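PDB 1VJK: molybdopterin converting factor, subunit 1 from Pyrococcus furiosus, which is of unproven function but, as a MoaD-like member of the ThiS family with a ubiquitin-like fold, probably serves as the small sulfur-carrier subunit in molybdopterin biosynthesis. Local coordinates for residues R40-I43 / E44-K48; I31-P34 / E35-V39. All coordinates share one frame; numbering follows the deposited sequence.

Contact 1: R40-I43 / E44-K48; sequences RDLI and EEIKK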
loop_
_atom_site.group_PDB
_atom_site.type_symbol
_atom_site.label_atom_id
_atom_site.label_comp_id
_atom_site.label_asym_id
_atom_site.label_seq_id
_atom_site.Cartn_x
_atom_site.Cartn_y
_atom_site.Cartn_z
ATOM N N ARG A 40 -6.115 0.862 5.304
ATOM C CA ARG A 40 -5.264 1.085 6.475
ATOM C C ARG A 40 -4.637 -0.227 7.012
ATOM O O ARG A 40 -3.508 -0.214 7.531
ATOM C CB ARG A 40 -6.033 1.839 7.575
ATOM C CG ARG A 40 -7.177 1.055 8.201
ATOM C CD ARG A 40 -7.759 1.778 9.413
ATOM N NE ARG A 40 -8.415 3.069 9.096
ATOM C CZ ARG A 40 -7.893 4.266 9.320
ATOM N NH1 ARG A 40 -6.671 4.421 9.841
ATOM N NH2 ARG A 40 -8.630 5.345 9.032
ATOM N N ASP A 41 -5.366 -1.343 6.891
ATOM C CA ASP A 41 -4.836 -2.642 7.365
ATOM C C ASP A 41 -3.722 -3.092 6.469
ATOM O O ASP A 41 -2.726 -3.646 6.954
ATOM C CB ASP A 41 -5.928 -3.706 7.417
ATOM C CG ASP A 41 -7.151 -3.258 8.218
ATOM O OD1 ASP A 41 -7.011 -2.735 9.332
ATOM O OD2 ASP A 41 -8.294 -3.442 7.756
ATOM N N LEU A 42 -3.857 -2.849 5.176
ATOM C CA LEU A 42 -2.781 -3.182 4.243
ATOM C C LEU A 42 -1.517 -2.363 4.528
ATOM O O LEU A 42 -0.407 -2.927 4.540
ATOM C CB LEU A 42 -3.250 -2.948 2.809
ATOM C CG LEU A 42 -2.172 -3.100 1.736
ATOM C CD1 LEU A 42 -1.549 -4.545 1.740
ATOM C CD2 LEU A 42 -2.743 -2.717 0.368
ATOM N N ILE A 43 -1.676 -1.070 4.808
ATOM C CA ILE A 43 -0.529 -0.238 5.150
ATOM C C ILE A 43 0.169 -0.791 6.389
ATOM O O ILE A 43 1.423 -0.889 6.427
ATOM C CB ILE A 43 -0.971 1.215 5.344
ATOM C CG1 ILE A 43 -1.360 1.798 3.994
ATOM C CG2 ILE A 43 0.157 2.051 6.012
ATOM C CD1 ILE A 43 -2.045 3.201 4.055
ATOM N N GLU A 44 -0.606 -1.177 7.418
ATOM C CA GLU A 44 0.032 -1.781 8.595
ATOM C C GLU A 44 0.765 -3.067 8.296
ATOM O O GLU A 44 1.833 -3.325 8.894
ATOM C CB GLU A 44 -0.976 -1.958 9.726
ATOM C CG GLU A 44 -1.477 -0.623 10.279
ATOM C CD GLU A 44 -0.362 0.346 10.648
ATOM O OE1 GLU A 44 0.425 0.027 11.566
ATOM O OE2 GLU A 44 -0.255 1.424 10.014
ATOM N N GLU A 45 0.231 -3.874 7.391
ATOM C CA GLU A 45 0.891 -5.114 7.030
ATOM C C GLU A 45 2.174 -4.849 6.242
ATOM O O GLU A 45 3.164 -5.561 6.449
ATOM C CB GLU A 45 -0.067 -6.037 6.253
ATOM C CG GLU A 45 0.559 -7.353 5.758
ATOM C CD GLU A 45 0.926 -8.343 6.858
ATOM O OE1 GLU A 45 0.441 -8.208 7.996
ATOM O OE2 GLU A 45 1.702 -9.287 6.578
ATOM N N ILE A 46 2.188 -3.833 5.357
ATOM C CA ILE A 46 3.422 -3.482 4.643
ATOM C C ILE A 46 4.514 -3.108 5.647
ATOM O O ILE A 46 5.664 -3.585 5.532
ATOM C CB ILE A 46 3.151 -2.353 3.636
ATOM C CG1 ILE A 46 2.326 -2.924 2.471
ATOM C CG2 ILE A 46 4.446 -1.760 3.144
ATOM C CD1 ILE A 46 1.719 -1.877 1.587
ATOM N N LYS A 47 4.142 -2.309 6.642
ATOM C CA LYS A 47 5.080 -1.900 7.693
ATOM C C LYS A 47 5.575 -3.087 8.532
ATOM O O LYS A 47 6.753 -3.105 8.959
ATOM C CB LYS A 47 4.444 -0.842 8.588
ATOM C CG LYS A 47 4.157 0.430 7.879
ATOM C CD LYS A 47 3.433 1.391 8.839
ATOM C CE LYS A 47 3.107 2.690 8.181
ATOM N NZ LYS A 47 2.122 3.407 9.068
ATOM N N LYS A 48 4.705 -4.067 8.760
ATOM C CA LYS A 48 5.073 -5.255 9.513
ATOM C C LYS A 48 6.048 -6.124 8.724
ATOM O O LYS A 48 6.978 -6.705 9.304
ATOM C CB LYS A 48 3.815 -6.054 9.862
ATOM C CG LYS A 48 4.078 -7.309 10.677
ATOM C CD LYS A 48 2.769 -7.999 11.069
ATOM C CE LYS A 48 3.055 -9.200 11.948
ATOM N NZ LYS A 48 3.722 -10.290 11.159
HETATM O O HOH W 1 -2.467 2.221 8.647
#

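Contact 2: I31-P34 / E35-V39; sequences IELP and EGARV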
loop_
_atom_site.group_PDB
_atom_site.type_symbol
_atom_site.label_atom_id
_atom_site.label_comp_id
_atom_site.label_asym_id
_atom_site.label_seq_id
_atom_site.Cartn_x
_atom_site.Cartn_y
_atom_site.Cartn_z
ATOM N N ILE A 31 -0.207 -9.928 -1.067
ATOM C CA ILE A 31 -0.449 -9.884 0.354
ATOM C C ILE A 31 -1.849 -10.390 0.660
ATOM O O ILE A 31 -2.861 -9.812 0.215
ATOM C CB ILE A 31 -0.234 -8.457 0.915
ATOM C CG1 ILE A 31 1.216 -8.010 0.657
ATOM C CG2 ILE A 31 -0.496 -8.470 2.437
ATOM C CD1 ILE A 31 1.659 -6.751 1.357
ATOM N N GLU A 32 -1.915 -11.489 1.392
ATOM C CA GLU A 32 -3.175 -12.060 1.848
ATOM C C GLU A 32 -3.595 -11.361 3.141
ATOM O O GLU A 32 -2.808 -11.251 4.084
ATOM C CB GLU A 32 -3.023 -13.559 2.065
ATOM C CG GLU A 32 -2.749 -14.350 0.772
ATOM C CD GLU A 32 -2.633 -15.866 0.966
ATOM O OE1 GLU A 32 -2.998 -16.395 2.035
ATOM O OE2 GLU A 32 -2.207 -16.578 0.012
ATOM N N LEU A 33 -4.835 -10.877 3.160
ATOM C CA LEU A 33 -5.372 -10.115 4.265
ATOM C C LEU A 33 -6.655 -10.769 4.742
ATOM O O LEU A 33 -7.322 -11.431 3.961
ATOM C CB LEU A 33 -5.660 -8.667 3.820
ATOM C CG LEU A 33 -4.433 -7.864 3.418
ATOM C CD1 LEU A 33 -4.880 -6.567 2.733
ATOM C CD2 LEU A 33 -3.608 -7.588 4.681
ATOM N N PRO A 34 -7.014 -10.606 6.019
ATOM C CA PRO A 34 -8.267 -11.166 6.520
ATOM C C PRO A 34 -9.484 -10.501 5.897
ATOM O O PRO A 34 -9.430 -9.350 5.449
ATOM C CB PRO A 34 -8.216 -10.891 8.035
ATOM C CG PRO A 34 -6.867 -10.457 8.327
ATOM C CD PRO A 34 -6.245 -9.918 7.078
ATOM N N GLU A 35 -10.580 -11.246 5.879
ATOM C CA GLU A 35 -11.876 -10.735 5.489
ATOM C C GLU A 35 -12.126 -9.359 6.118
ATOM O O GLU A 35 -11.859 -9.154 7.298
ATOM C CB GLU A 35 -12.954 -11.727 5.933
ATOM C CG GLU A 35 -14.378 -11.305 5.610
ATOM C CD GLU A 35 -15.427 -12.232 6.204
ATOM O OE1 GLU A 35 -15.160 -13.452 6.336
ATOM O OE2 GLU A 35 -16.525 -11.733 6.522
ATOM N N GLY A 36 -12.619 -8.429 5.301
ATOM C CA GLY A 36 -12.974 -7.096 5.772
ATOM C C GLY A 36 -11.816 -6.116 5.761
ATOM O O GLY A 36 -11.963 -4.954 6.177
ATOM N N ALA A 37 -10.658 -6.557 5.289
ATOM C CA ALA A 37 -9.493 -5.690 5.302
ATOM C C ALA A 37 -9.726 -4.410 4.559
ATOM O O ALA A 37 -10.355 -4.383 3.488
ATOM C CB ALA A 37 -8.273 -6.419 4.698
ATOM N N ARG A 38 -9.167 -3.345 5.132
ATOM C CA ARG A 38 -9.229 -2.011 4.568
ATOM C C ARG A 38 -7.840 -1.544 4.141
ATOM O O ARG A 38 -6.812 -2.115 4.539
ATOM C CB ARG A 38 -9.762 -1.039 5.611
ATOM C CG ARG A 38 -11.181 -1.313 6.019
ATOM C CD ARG A 38 -11.638 -0.380 7.112
ATOM N NE ARG A 38 -12.932 -0.808 7.625
ATOM C CZ ARG A 38 -13.648 -0.104 8.485
ATOM N NH1 ARG A 38 -13.152 1.054 8.921
ATOM N NH2 ARG A 38 -14.817 -0.563 8.909
ATOM N N VAL A 39 -7.776 -0.469 3.364
ATOM C CA VAL A 39 -6.490 0.117 2.983
ATOM C C VAL A 39 -5.569 0.333 4.200
ATOM O O VAL A 39 -4.367 -0.011 4.161
ATOM C CB VAL A 39 -6.701 1.414 2.172
ATOM C CG1 VAL A 39 -5.428 2.260 2.070
ATOM C CG2 VAL A 39 -7.246 1.076 0.786
#

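Contact 1: R40-I43 / E44-K48
I43 and K47, one turn apart on the helix 39-49, run alongside each other in one direction: CE of K47 passes 3.7 Å from CG2 of I43. CG2 stands anti to the backbone N (CG1 has chi1 -70°), which brings this methyl alongside the outer part of the lysine chain. K47 runs extended beyond CG, and its NZ reaches OE2 of E44 at 3.2 Å on the syn side, 21° out of the carboxylate plane, a salt bridge with a hydrogen bond in it. The carboxylate can be there because the E44 chain folds back at chi2 (-51°). A water donates to both OE2 of E44, at 2.7 Å, and O of R40, so OE2 receives two donors and the R40 carbonyl also takes the N-H of E44. An alanine in place of K47 would probably leave the E44 carboxylate without its charged mate, freer to turn, and uncover the methyl of I43.

E44, the water and the amine end of K47 thus lie on the more exposed side, E44 being exposed and K47 partly so, whereas L42, I43 and I46 make up the buried side. There the side chains of L42 and I46 cross obliquely, CG of L42 lying 4.1 Å from CD1 of I46. The backbone bond from N of I46 to O of L42 is 2.9 Å long, and that from N of K47 to O of I43 is 3.1 Å; both join residues four apart, the pairing of an alpha-helical turn.

Toward the sheet, L42 rests on strands 28-33, 10-16 and 88-92, and I46 touches I31, Y16 and V91 of the same three strands. I43 instead meets W79, and K47 meets F58, both in loops.

Contact 2: I31-P34 / E35-V39
P34 and A37 close a type II beta turn, P34-E35-G36-A37, at the point where strand 28-33 of the ubiquitin-like fold ends and the chain turns toward helix 39-49. The evidence is the pair of central residues: E35 has an extended backbone, and the glycine after it, G36, has a positive phi of 87°.

The hydrogen bonding across the turn is a single backbone bond, from N of A37 to O of P34, 3.1 Å long. Its N-H...O angle of 136° shows a bent bond. At the backbone angles of G36 a beta carbon would collide with the carbonyl oxygen of E35, which accounts for a glycine here.

Apolar packing supplies the other link. CB of A37 meets CB of L33 at 3.6 Å and CD1 of L33 at 3.9 Å, so the leucine touches the methyl with both the root and one branch of its side chain. That branch comes to the methyl with CG of L33 anti to the carbonyl carbon (chi1 -64°). A37, like L33, is buried. The exposed side of the turn carries P34 and E35, whose glutamate chain stands extended.

Backbone bonds outside the turn place it in the fold: L33 pairs with V10 on the adjoining strand, and A37 with L83, a loop residue whose side chain also touches L33. Charge and capping mark the exit: R38, at the N-cap position before helix 39-49, gives its backbone N to OD2 of D41 and forms a salt bridge from NH1 to D80.

CB of A37 also lies 3.2 Å from O of P34, the oxygen that accepts the N-H of A37.

Contact 2 comes first along the chain and contact 1 follows it directly, with their centres about 10 Å apart. The turn at 34-37 carries the chain from the end of strand 28-33, an outermost strand of the four-stranded mixed sheet, into helix 39-49, which holds both segments of contact 1. The two also touch through side chains: CG of E45 lies 3.7 Å from CG2 of I31, and CD1 of L42 is 3.9 Å from CD1 of I31. Strand, turn and helix therefore form one connected unit in which the helix packs across the sheet, as in the ubiquitin-like fold expected of a ThiS-family protein.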